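Side-chain contacts in exocyst complex component EXO70 (Saccharomyces cerevisiae, PDB 2B1E), which tethers secretory vesicles to sites of exocytosis as a subunit of the exocyst complex, and takes part in assembling that complex: residues A[20-25]-A[73-78]; A[311-316]-A[421-426]; A[315-320]-A[377-382]. All blocks are in the same frame, centred on the assembly; numbering follows the deposited sequence.

Interaction 1: A[20-25]-A[73-78]; sequences NEASKY and THLEQL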
loop_
_atom_site.group_PDB
_atom_site.type_symbol
_atom_site.label_atom_id
_atom_site.label_comp_id
_atom_site.label_asym_id
_atom_site.label_seq_id
_atom_site.Cartn_x
_atom_site.Cartn_y
_atom_site.Cartn_z
ATOM N N ASN A 20 40.178 62.824 10.557
ATOM C CA ASN A 20 38.983 63.635 10.780
ATOM C C ASN A 20 37.796 63.038 10.024
ATOM O O ASN A 20 36.708 62.900 10.581
ATOM C CB ASN A 20 39.218 65.079 10.328
ATOM C CG ASN A 20 38.036 65.979 10.635
ATOM O OD1 ASN A 20 37.630 66.114 11.790
ATOM N ND2 ASN A 20 37.475 66.594 9.603
ATOM N N GLU A 21 38.002 62.684 8.758
ATOM C CA GLU A 21 36.938 62.083 7.950
ATOM C C GLU A 21 36.431 60.800 8.593
ATOM O O GLU A 21 35.227 60.575 8.684
ATOM C CB GLU A 21 37.441 61.761 6.541
ATOM C CG GLU A 21 37.828 62.974 5.735
ATOM C CD GLU A 21 36.630 63.825 5.392
ATOM O OE1 GLU A 21 35.688 63.287 4.771
ATOM O OE2 GLU A 21 36.628 65.025 5.743
ATOM N N ALA A 22 37.353 59.947 9.027
ATOM C CA ALA A 22 36.963 58.699 9.670
ATOM C C ALA A 22 36.139 58.968 10.924
ATOM O O ALA A 22 35.172 58.250 11.198
ATOM C CB ALA A 22 38.187 57.883 10.022
ATOM N N SER A 23 36.525 59.997 11.681
ATOM C CA SER A 23 35.823 60.365 12.913
ATOM C C SER A 23 34.383 60.746 12.616
ATOM O O SER A 23 33.461 60.402 13.367
ATOM C CB SER A 23 36.515 61.541 13.607
ATOM O OG SER A 23 37.714 61.137 14.246
ATOM N N LYS A 24 34.191 61.456 11.512
ATOM C CA LYS A 24 32.855 61.865 11.122
ATOM C C LYS A 24 32.028 60.646 10.731
ATOM O O LYS A 24 30.837 60.566 11.042
ATOM C CB LYS A 24 32.927 62.880 9.975
ATOM C CG LYS A 24 33.603 64.195 10.393
ATOM C CD LYS A 24 33.425 65.307 9.366
ATOM C CE LYS A 24 34.226 65.035 8.098
ATOM N NZ LYS A 24 34.026 66.086 7.057
ATOM N N TYR A 25 32.658 59.678 10.069
ATOM C CA TYR A 25 31.931 58.486 9.661
ATOM C C TYR A 25 31.540 57.660 10.878
ATOM O O TYR A 25 30.476 57.029 10.893
ATOM C CB TYR A 25 32.764 57.627 8.701
ATOM C CG TYR A 25 32.994 58.266 7.354
ATOM C CD1 TYR A 25 31.944 58.851 6.653
ATOM C CD2 TYR A 25 34.264 58.289 6.781
ATOM C CE1 TYR A 25 32.150 59.451 5.410
ATOM C CE2 TYR A 25 34.485 58.884 5.534
ATOM C CZ TYR A 25 33.425 59.464 4.858
ATOM O OH TYR A 25 33.639 60.061 3.639
ATOM N N THR A 73 44.640 51.186 12.703
ATOM C CA THR A 73 43.925 50.378 13.691
ATOM C C THR A 73 42.494 50.884 13.888
ATOM O O THR A 73 41.566 50.091 14.026
ATOM C CB THR A 73 44.664 50.374 15.049
ATOM O OG1 THR A 73 45.976 49.823 14.868
ATOM C CG2 THR A 73 43.916 49.528 16.070
ATOM N N HIS A 74 42.320 52.202 13.882
ATOM C CA HIS A 74 40.998 52.783 14.062
ATOM C C HIS A 74 40.064 52.342 12.935
ATOM O O HIS A 74 38.957 51.882 13.187
ATOM C CB HIS A 74 41.088 54.310 14.100
ATOM C CG HIS A 74 39.769 54.978 14.333
ATOM N ND1 HIS A 74 39.487 56.246 13.876
ATOM C CD2 HIS A 74 38.649 54.545 14.958
ATOM C CE1 HIS A 74 38.246 56.565 14.204
ATOM N NE2 HIS A 74 37.715 55.549 14.861
ATOM N N LEU A 75 40.511 52.482 11.690
ATOM C CA LEU A 75 39.702 52.068 10.550
ATOM C C LEU A 75 39.405 50.566 10.635
ATOM O O LEU A 75 38.265 50.141 10.494
ATOM C CB LEU A 75 40.432 52.381 9.235
ATOM C CG LEU A 75 40.478 53.858 8.827
ATOM C CD1 LEU A 75 41.496 54.058 7.714
ATOM C CD2 LEU A 75 39.088 54.298 8.359
ATOM N N GLU A 76 40.434 49.765 10.888
ATOM C CA GLU A 76 40.235 48.322 10.968
ATOM C C GLU A 76 39.193 47.949 12.034
ATOM O O GLU A 76 38.272 47.176 11.759
ATOM C CB GLU A 76 41.570 47.620 11.256
ATOM C CG GLU A 76 42.636 47.822 10.166
ATOM C CD GLU A 76 44.012 47.283 10.566
ATOM O OE1 GLU A 76 44.258 47.082 11.778
ATOM O OE2 GLU A 76 44.854 47.070 9.664
ATOM N N GLN A 77 39.312 48.514 13.237
ATOM C CA GLN A 77 38.365 48.180 14.304
ATOM C C GLN A 77 36.954 48.723 14.110
ATOM O O GLN A 77 35.987 48.030 14.421
ATOM C CB GLN A 77 38.909 48.602 15.673
ATOM C CG GLN A 77 40.148 47.805 16.115
ATOM C CD GLN A 77 39.917 46.308 16.111
ATOM O OE1 GLN A 77 38.860 45.832 16.514
ATOM N NE2 GLN A 77 40.909 45.555 15.655
ATOM N N LEU A 78 36.828 49.949 13.616
ATOM C CA LEU A 78 35.507 50.531 13.373
ATOM C C LEU A 78 34.759 49.694 12.334
ATOM O O LEU A 78 33.544 49.495 12.437
ATOM C CB LEU A 78 35.651 51.982 12.900
ATOM C CG LEU A 78 34.363 52.739 12.553
ATOM C CD1 LEU A 78 33.397 52.758 13.749
ATOM C CD2 LEU A 78 34.742 54.156 12.137
#

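Interaction 2: A[311-316]-A[421-426]; sequences EATVDT and LTLVEQ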
loop_
_atom_site.group_PDB
_atom_site.type_symbol
_atom_site.label_atom_id
_atom_site.label_comp_id
_atom_site.label_asym_id
_atom_site.label_seq_id
_atom_site.Cartn_x
_atom_site.Cartn_y
_atom_site.Cartn_z
ATOM N N GLU A 311 -13.083 -20.878 10.757
ATOM C CA GLU A 311 -12.443 -19.652 11.197
ATOM C C GLU A 311 -11.387 -19.223 10.189
ATOM O O GLU A 311 -11.082 -18.040 10.074
ATOM C CB GLU A 311 -11.834 -19.852 12.587
ATOM C CG GLU A 311 -12.885 -20.253 13.630
ATOM C CD GLU A 311 -12.337 -20.324 15.049
ATOM O OE1 GLU A 311 -11.421 -21.143 15.301
ATOM O OE2 GLU A 311 -12.832 -19.560 15.911
ATOM N N ALA A 312 -10.831 -20.179 9.449
ATOM C CA ALA A 312 -9.825 -19.856 8.443
ATOM C C ALA A 312 -10.490 -18.926 7.436
ATOM O O ALA A 312 -9.939 -17.899 7.058
ATOM C CB ALA A 312 -9.333 -21.127 7.739
ATOM N N THR A 313 -11.695 -19.291 7.027
ATOM C CA THR A 313 -12.450 -18.506 6.062
ATOM C C THR A 313 -12.828 -17.147 6.647
ATOM O O THR A 313 -12.609 -16.113 6.015
ATOM C CB THR A 313 -13.712 -19.281 5.617
ATOM O OG1 THR A 313 -13.301 -20.481 4.946
ATOM C CG2 THR A 313 -14.569 -18.448 4.675
ATOM N N VAL A 314 -13.383 -17.150 7.856
ATOM C CA VAL A 314 -13.763 -15.903 8.508
ATOM C C VAL A 314 -12.550 -14.973 8.551
ATOM O O VAL A 314 -12.634 -13.821 8.145
ATOM C CB VAL A 314 -14.262 -16.142 9.957
ATOM C CG1 VAL A 314 -14.670 -14.817 10.592
ATOM C CG2 VAL A 314 -15.444 -17.098 9.953
ATOM N N ASP A 315 -11.419 -15.488 9.024
ATOM C CA ASP A 315 -10.198 -14.694 9.122
ATOM C C ASP A 315 -9.705 -14.197 7.770
ATOM O O ASP A 315 -9.367 -13.022 7.614
ATOM C CB ASP A 315 -9.084 -15.511 9.780
ATOM C CG ASP A 315 -7.825 -14.690 10.034
ATOM O OD1 ASP A 315 -7.819 -13.895 10.999
ATOM O OD2 ASP A 315 -6.846 -14.834 9.266
ATOM N N THR A 316 -9.650 -15.099 6.794
ATOM C CA THR A 316 -9.175 -14.741 5.464
ATOM C C THR A 316 -9.967 -13.601 4.822
ATOM O O THR A 316 -9.380 -12.703 4.220
ATOM C CB THR A 316 -9.195 -15.965 4.512
ATOM O OG1 THR A 316 -8.327 -16.981 5.027
ATOM C CG2 THR A 316 -8.707 -15.575 3.122
ATOM N N LEU A 421 -17.282 -20.927 0.607
ATOM C CA LEU A 421 -17.291 -19.978 -0.499
ATOM C C LEU A 421 -18.538 -19.096 -0.452
ATOM O O LEU A 421 -18.546 -18.007 -1.018
ATOM C CB LEU A 421 -17.223 -20.705 -1.842
ATOM C CG LEU A 421 -15.870 -21.315 -2.224
ATOM C CD1 LEU A 421 -16.038 -22.136 -3.508
ATOM C CD2 LEU A 421 -14.827 -20.210 -2.416
ATOM N N THR A 422 -19.589 -19.568 0.214
ATOM C CA THR A 422 -20.819 -18.791 0.334
ATOM C C THR A 422 -20.532 -17.525 1.137
ATOM O O THR A 422 -20.960 -16.430 0.758
ATOM C CB THR A 422 -21.939 -19.600 1.021
ATOM O OG1 THR A 422 -22.489 -20.527 0.084
ATOM C CG2 THR A 422 -23.046 -18.675 1.522
ATOM N N LEU A 423 -19.805 -17.673 2.245
ATOM C CA LEU A 423 -19.451 -16.512 3.052
ATOM C C LEU A 423 -18.471 -15.668 2.239
ATOM O O LEU A 423 -18.547 -14.438 2.249
ATOM C CB LEU A 423 -18.805 -16.922 4.380
ATOM C CG LEU A 423 -18.266 -15.729 5.184
ATOM C CD1 LEU A 423 -19.404 -14.769 5.498
ATOM C CD2 LEU A 423 -17.612 -16.206 6.463
ATOM N N VAL A 424 -17.564 -16.324 1.517
ATOM C CA VAL A 424 -16.594 -15.599 0.695
ATOM C C VAL A 424 -17.287 -14.643 -0.278
ATOM O O VAL A 424 -16.897 -13.480 -0.409
ATOM C CB VAL A 424 -15.711 -16.560 -0.128
ATOM C CG1 VAL A 424 -14.928 -15.780 -1.188
ATOM C CG2 VAL A 424 -14.758 -17.292 0.786
ATOM N N GLU A 425 -18.313 -15.137 -0.959
ATOM C CA GLU A 425 -19.046 -14.321 -1.917
ATOM C C GLU A 425 -19.867 -13.208 -1.257
ATOM O O GLU A 425 -20.037 -12.126 -1.828
ATOM C CB GLU A 425 -19.949 -15.212 -2.769
ATOM C CG GLU A 425 -20.814 -14.459 -3.753
ATOM C CD GLU A 425 -21.145 -15.288 -4.971
ATOM O OE1 GLU A 425 -21.543 -16.460 -4.807
ATOM O OE2 GLU A 425 -21.007 -14.759 -6.094
ATOM N N GLN A 426 -20.365 -13.474 -0.055
ATOM C CA GLN A 426 -21.151 -12.492 0.677
ATOM C C GLN A 426 -20.285 -11.307 1.094
ATOM O O GLN A 426 -20.699 -10.147 0.982
ATOM C CB GLN A 426 -21.775 -13.139 1.919
ATOM C CG GLN A 426 -22.717 -14.285 1.595
ATOM C CD GLN A 426 -23.319 -14.914 2.830
ATOM O OE1 GLN A 426 -22.629 -15.147 3.823
ATOM N NE2 GLN A 426 -24.614 -15.210 2.774
#

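Interaction 3: A[315-320]-A[377-382]; sequences DTMSRL and DTLAVN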
loop_
_atom_site.group_PDB
_atom_site.type_symbol
_atom_site.label_atom_id
_atom_site.label_comp_id
_atom_site.label_asym_id
_atom_site.label_seq_id
_atom_site.Cartn_x
_atom_site.Cartn_y
_atom_site.Cartn_z
ATOM N N ASP A 315 -11.419 -15.488 9.024
ATOM C CA ASP A 315 -10.198 -14.694 9.122
ATOM C C ASP A 315 -9.705 -14.197 7.770
ATOM O O ASP A 315 -9.367 -13.022 7.614
ATOM C CB ASP A 315 -9.084 -15.511 9.780
ATOM C CG ASP A 315 -7.825 -14.690 10.034
ATOM O OD1 ASP A 315 -7.819 -13.895 10.999
ATOM O OD2 ASP A 315 -6.846 -14.834 9.266
ATOM N N THR A 316 -9.650 -15.099 6.794
ATOM C CA THR A 316 -9.175 -14.741 5.464
ATOM C C THR A 316 -9.967 -13.601 4.822
ATOM O O THR A 316 -9.380 -12.703 4.220
ATOM C CB THR A 316 -9.195 -15.965 4.512
ATOM O OG1 THR A 316 -8.327 -16.981 5.027
ATOM C CG2 THR A 316 -8.707 -15.575 3.122
ATOM N N MET A 317 -11.288 -13.624 4.947
ATOM C CA MET A 317 -12.089 -12.567 4.337
ATOM C C MET A 317 -11.983 -11.247 5.099
ATOM O O MET A 317 -11.972 -10.176 4.490
ATOM C CB MET A 317 -13.546 -13.006 4.206
ATOM C CG MET A 317 -13.737 -14.172 3.236
ATOM S SD MET A 317 -12.885 -13.974 1.648
ATOM C CE MET A 317 -11.455 -14.848 1.914
ATOM N N SER A 318 -11.889 -11.316 6.422
ATOM C CA SER A 318 -11.751 -10.102 7.215
ATOM C C SER A 318 -10.465 -9.423 6.748
ATOM O O SER A 318 -10.423 -8.210 6.536
ATOM C CB SER A 318 -11.646 -10.441 8.703
ATOM O OG SER A 318 -11.548 -9.263 9.489
ATOM N N ARG A 319 -9.423 -10.227 6.575
ATOM C CA ARG A 319 -8.126 -9.734 6.125
ATOM C C ARG A 319 -8.241 -9.067 4.756
ATOM O O ARG A 319 -7.782 -7.937 4.566
ATOM C CB ARG A 319 -7.121 -10.891 6.072
ATOM C CG ARG A 319 -5.763 -10.540 5.479
ATOM C CD ARG A 319 -5.025 -9.476 6.283
ATOM N NE ARG A 319 -4.775 -9.879 7.666
ATOM C CZ ARG A 319 -4.079 -9.153 8.536
ATOM N NH1 ARG A 319 -3.561 -7.990 8.166
ATOM N NH2 ARG A 319 -3.903 -9.583 9.779
ATOM N N LEU A 320 -8.847 -9.768 3.800
ATOM C CA LEU A 320 -9.026 -9.216 2.460
ATOM C C LEU A 320 -9.922 -7.981 2.547
ATOM O O LEU A 320 -9.752 -7.018 1.790
ATOM C CB LEU A 320 -9.656 -10.262 1.527
ATOM C CG LEU A 320 -8.795 -11.479 1.179
ATOM C CD1 LEU A 320 -9.570 -12.420 0.267
ATOM C CD2 LEU A 320 -7.508 -11.021 0.501
ATOM N N ASP A 377 -8.572 -18.705 -4.079
ATOM C CA ASP A 377 -8.224 -20.023 -4.608
ATOM C C ASP A 377 -7.445 -20.800 -3.545
ATOM O O ASP A 377 -7.674 -21.997 -3.327
ATOM C CB ASP A 377 -7.328 -19.908 -5.846
ATOM C CG ASP A 377 -8.107 -19.698 -7.132
ATOM O OD1 ASP A 377 -9.353 -19.791 -7.119
ATOM O OD2 ASP A 377 -7.453 -19.445 -8.169
ATOM N N THR A 378 -6.506 -20.113 -2.901
ATOM C CA THR A 378 -5.669 -20.732 -1.882
ATOM C C THR A 378 -6.503 -21.208 -0.703
ATOM O O THR A 378 -6.258 -22.279 -0.155
ATOM C CB THR A 378 -4.577 -19.747 -1.398
ATOM O OG1 THR A 378 -3.820 -19.303 -2.531
ATOM C CG2 THR A 378 -3.640 -20.428 -0.395
ATOM N N LEU A 379 -7.486 -20.410 -0.311
ATOM C CA LEU A 379 -8.365 -20.781 0.794
ATOM C C LEU A 379 -9.160 -22.049 0.462
ATOM O O LEU A 379 -9.198 -23.005 1.245
ATOM C CB LEU A 379 -9.342 -19.641 1.097
ATOM C CG LEU A 379 -10.444 -19.970 2.108
ATOM C CD1 LEU A 379 -9.836 -20.249 3.496
ATOM C CD2 LEU A 379 -11.415 -18.811 2.169
ATOM N N ALA A 380 -9.800 -22.052 -0.703
ATOM C CA ALA A 380 -10.602 -23.192 -1.122
ATOM C C ALA A 380 -9.799 -24.487 -1.230
ATOM O O ALA A 380 -10.180 -25.501 -0.645
ATOM C CB ALA A 380 -11.298 -22.887 -2.457
ATOM N N VAL A 381 -8.690 -24.457 -1.968
ATOM C CA VAL A 381 -7.876 -25.657 -2.153
ATOM C C VAL A 381 -7.265 -26.167 -0.844
ATOM O O VAL A 381 -7.232 -27.371 -0.601
ATOM C CB VAL A 381 -6.747 -25.424 -3.200
ATOM C CG1 VAL A 381 -5.716 -24.456 -2.660
ATOM C CG2 VAL A 381 -6.093 -26.748 -3.568
ATOM N N ASN A 382 -6.779 -25.265 0.001
ATOM C CA ASN A 382 -6.197 -25.686 1.276
ATOM C C ASN A 382 -7.254 -26.249 2.223
ATOM O O ASN A 382 -6.985 -27.187 2.975
ATOM C CB ASN A 382 -5.438 -24.530 1.908
ATOM C CG ASN A 382 -4.039 -24.413 1.349
ATOM O OD1 ASN A 382 -3.119 -25.078 1.827
ATOM N ND2 ASN A 382 -3.876 -23.596 0.310
#

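Interaction 1: A[20-25]-A[73-78]
Ala22 meets three residues of the second helix, His74, Leu75 and Leu78. The tightly packed part is small and apolar. The methyl CB of Ala22 sits 4.1 Å from CD2 of Leu75. CB of Leu75 points to one side of the partner helix, yet with CG beside the backbone N (chi1 -74°) CD2 ends against the methyl. One turn on, CD2 of Leu78 rests 4.2 Å from the backbone O of Ala22. Ala22 and both leucines are buried. Segments 20-25 and 73-78 run 20° from parallel, their axes 10.9 Å apart at closest approach. They lie on helices 15-30 and 66-94, in the all-helical N-terminal part of the Exo70 rod. Helix 38-56 packs beside both, with its Leu48 touching Leu75 and Leu78, and its Val44 touching Tyr25. The His74 side is looser and partly open. Ring atom ND1 lies 4.4 Å from Ala22 CB, with the ring set obliquely to the methyl. Its NE2 is hydrogen-bonded to Glu26 of the first helix, so a polar link borders the apolar patch. Away from the contact, Lys24 NZ forms a salt bridge with Glu21 OE2 at 3.1 Å, meeting it from above the carboxylate plane.

Interaction 2: A[311-316]-A[421-426]
Thr313 points its methyl at Leu423 and Val424, and this apolar meeting carries most of the contact. CG2 of Thr313 lies 4.1 Å from CG2 of Val424 and 4.2 Å from CD2 of Leu423. The threonine and leucine side chains run alongside each other in opposite senses. The threonine and valine side chains meet almost at right angles. Leu423 holds its CG anti to the backbone N (chi1 173°), which carries CD2 over to the facing helix. There the same CD2 also touches CG2 of Val314, at 4.2 Å. CB of Val314 points away from the partner, but CG2 still makes this contact while CG1 stays farther off. Val309, in the loop before the helix, touches both Val314 and Leu423.

Segments 311-316 and 421-426 are near-parallel neighbours in the all-helical C-terminal region of Exo70. Their axes are 9.8 Å apart at closest approach and differ by 13°. Helix 364-391 packs against both: Leu379 and Leu383 touch Thr313, and Ile376 touches Val424.

No hydrogen bond joins the two segments themselves. However, OG1 of Thr313 is hydrogen-bonded to ND2 of Asn420, one residue before the second segment, and this links helix 311-323 to helix 410-429. It holds the hydroxyl while the methyl faces the leucine and valine. Thr316 OG1 donates to Ala312 O at 2.8 Å, from above the carbonyl plane. The backbone N of Thr316 reaches the same oxygen from the opposite face, so two donors grip it. This satisfies the buried hydroxyl within its own helix.

Salt bridges connect the segments to neighbouring helices. Asp315 pairs with Arg292 of helix 268-299, and Glu425 pairs with Lys449 of helix 440-473.

Interaction 3: A[315-320]-A[377-382]
No flat group takes part where Thr316 and Met317 meet Leu379. The amide of Asn382 stands well away from segment 315-320 and is tied to its own helix. Its ND2 donates to Thr378 O at 2.8 Å, with an N-H...O angle of 161°. The acceptor lies close to the plane of the amide. The backbone N of Asn382 reaches the same oxygen from the other face of the carbonyl. The Asn382 side chain also touches Ala297 and Asn298 of helix 268-299.

Leu379 is the centre of the contact, and its two methyls divide the work. Its CB points toward the helix of Thr316. CD1 packs 3.9 Å from OG1 of Thr316, with the two side chains running past each other in opposite senses. CD2 lies 4.0 Å from CE of Met317. The methionine chain bends at both chi2 (-47°) and chi3, which folds its methyl back toward the leucine.

This is packing in the helical C-terminal region, joining helix 311-323 to helix 364-391. Val424 of helix 410-429 touches both Met317 and Leu379. Ile293 of helix 268-299 touches Thr316.

All three touching residues are buried, and no hydrogen bond crosses between the segments. The contact therefore rests on van der Waals packing, in which the Thr316 hydroxyl, already used within its own helix, lies against a leucine methyl.

How the interactions relate
From the N terminus, interaction 1 closes first. It joins segments 20-25 and 73-78, on helices 15-30 and 66-94, with 47 residues between them, and is complete long before the others begin. Interactions 2 and 3 both start on helix 311-323 and share Asp315 and Thr316. Of these two, interaction 3 closes earlier, on helix 364-391. Interaction 2 closes later, on helix 410-429, so the shorter loop nests within the longer one. The two contacts touch, with Thr313 OG1 3.7 Å from Leu379 CD2 and Val424 CG2 3.9 Å from Met317 SD. Together they tie three helices into one packing unit. Interaction 1 stays apart, its centre about 90 Å from that of interaction 2.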